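Local coordinates for protein pyrethroid hydrolase (PDB 5Y5R) that hydrolyses the ester bond of pyrethroid insecticides, releasing the alcohol and the cyclopropanecarboxylic acid, as an esterase of the alpha/beta hydrolase superfamily, at residues A82-L87 against L98-A103. Numbering follows the deposited sequence.
Sequences ASISWL and LIYLTA
Ile84 of helix 82-87 and Tyr100 of strand 98-101 meet where the two segments run nearly antiparallel (165°), their axes 9.1 Å apart. Helix 80-90 follows strand 71-77 and leads into strand 95-101, so the contact lies inside a beta-alpha-beta crossover of the alpha/beta hydrolase sheet. Ile84 carries the apolar part of the contact. Its chi1 of 81° sets CG1 between the backbone N and the carbonyl carbon, and the extended chi2 carries CD1 over the centre of the Tyr100 ring. In this CH-pi contact Ile84 CD1 sits almost on the ring normal, 14° off it, 3.6 Å from the centroid of the Tyr100 ring. Ile84 CD1 also meets Leu98 CD2 at 3.8 Å and comes close to Ile99 O. Leucine's branched end puts an apolar methyl, CD2, against both Ile84 CD1 and the helix backbone at Ile84 O. Isoleucine suits its place because the longer CG1-CD1 arm lets one methyl touch ring, leucine and strand backbone. At the ring's edge, in its plane, Ser85 OG shares a 2.7 Å hydrogen bond with Tyr100 OH. Serine's short side chain keeps its hydroxyl close enough to the helix backbone to bond Gly81 O as well. A phenylalanine in place of Tyr100 would probably keep the face for Ile84 but leave the buried Ser85 hydroxyl without its partner across the contact. Tyrosine thus combines an apolar ring face, packed under Ile84 CD1, with a single polar hydroxyl that ties its far end to the helix, just beyond the probable nucleophile elbow, which Ile84 also touches.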
# COMPACT_ATOMS: atom_id res chain seq x y z
N ALA A 82 2.52 4.07 3.42
CA ALA A 82 2.57 5.03 4.53
C ALA A 82 2.00 4.42 5.80
O ALA A 82 2.51 4.66 6.90
CB ALA A 82 1.84 6.32 4.16
N SER A 83 0.94 3.62 5.66
CA SER A 83 0.33 2.96 6.81
C SER A 83 1.24 1.88 7.43
O SER A 83 1.30 1.74 8.66
CB SER A 83 -1.01 2.36 6.39
OG SER A 83 -1.91 3.42 6.08
N ILE A 84 1.90 1.05 6.60
CA ILE A 84 2.68 -0.04 7.18
C ILE A 84 3.92 0.50 7.87
O ILE A 84 4.42 -0.13 8.80
CB ILE A 84 3.07 -1.14 6.15
CG1 ILE A 84 4.29 -0.72 5.33
CG2 ILE A 84 1.90 -1.53 5.28
CD1 ILE A 84 4.86 -1.86 4.52
N SER A 85 4.48 1.61 7.38
CA SER A 85 5.56 2.27 8.10
C SER A 85 5.07 2.84 9.43
O SER A 85 5.76 2.77 10.46
CB SER A 85 6.15 3.37 7.21
OG SER A 85 6.69 2.84 6.01
N TRP A 86 3.91 3.48 9.44
CA TRP A 86 3.40 4.01 10.69
C TRP A 86 3.12 2.88 11.68
O TRP A 86 3.54 2.94 12.84
CB TRP A 86 2.15 4.85 10.42
CG TRP A 86 1.76 5.70 11.58
CD1 TRP A 86 2.01 7.03 11.74
CD2 TRP A 86 1.03 5.28 12.73
NE1 TRP A 86 1.49 7.47 12.94
CE2 TRP A 86 0.89 6.40 13.56
CE3 TRP A 86 0.49 4.06 13.15
CZ2 TRP A 86 0.22 6.34 14.78
CZ3 TRP A 86 -0.18 4.01 14.37
CH2 TRP A 86 -0.30 5.14 15.16
N LEU A 87 2.47 1.82 11.21
CA LEU A 87 2.16 0.67 12.06
C LEU A 87 3.42 -0.03 12.56
O LEU A 87 3.50 -0.43 13.72
CB LEU A 87 1.32 -0.31 11.28
CG LEU A 87 -0.17 0.03 11.14
CD1 LEU A 87 -0.76 -0.67 9.91
CD2 LEU A 87 -0.86 -0.39 12.38
N LEU A 98 8.02 -6.25 6.43
CA LEU A 98 7.33 -5.18 5.71
C LEU A 98 7.47 -5.37 4.21
O LEU A 98 8.58 -5.51 3.69
CB LEU A 98 7.89 -3.80 6.10
CG LEU A 98 7.61 -3.36 7.54
CD1 LEU A 98 8.35 -2.07 7.86
CD2 LEU A 98 6.11 -3.19 7.81
N ILE A 99 6.34 -5.36 3.51
CA ILE A 99 6.34 -5.51 2.06
C ILE A 99 5.75 -4.26 1.44
O ILE A 99 4.58 -3.94 1.68
CB ILE A 99 5.53 -6.74 1.64
CG1 ILE A 99 6.07 -8.02 2.29
CG2 ILE A 99 5.54 -6.88 0.13
CD1 ILE A 99 5.28 -9.21 1.89
N TYR A 100 6.53 -3.59 0.58
CA TYR A 100 6.09 -2.39 -0.13
C TYR A 100 5.84 -2.74 -1.59
O TYR A 100 6.79 -2.90 -2.37
CB TYR A 100 7.12 -1.26 0.01
CG TYR A 100 7.33 -0.78 1.42
CD1 TYR A 100 8.17 -1.46 2.30
CD2 TYR A 100 6.69 0.34 1.88
CE1 TYR A 100 8.39 -1.03 3.58
CE2 TYR A 100 6.88 0.78 3.16
CZ TYR A 100 7.72 0.08 4.02
OH TYR A 100 7.94 0.54 5.30
N LEU A 101 4.57 -2.83 -1.98
CA LEU A 101 4.16 -3.25 -3.32
C LEU A 101 3.86 -2.01 -4.16
O LEU A 101 2.75 -1.46 -4.10
CB LEU A 101 2.96 -4.19 -3.25
CG LEU A 101 2.32 -4.61 -4.58
CD1 LEU A 101 3.32 -5.25 -5.57
CD2 LEU A 101 1.14 -5.53 -4.33
N THR A 102 4.83 -1.65 -5.02
CA THR A 102 4.92 -0.39 -5.76
C THR A 102 4.28 0.67 -4.88
O THR A 102 3.28 1.31 -5.24
CB THR A 102 4.35 -0.54 -7.19
OG1 THR A 102 4.59 0.65 -7.95
CG2 THR A 102 2.84 -0.92 -7.22
N ALA A 103 4.83 0.80 -3.67
CA ALA A 103 4.22 1.50 -2.56
C ALA A 103 5.08 2.68 -2.14
O ALA A 103 6.25 2.76 -2.48
CB ALA A 103 4.01 0.57 -1.34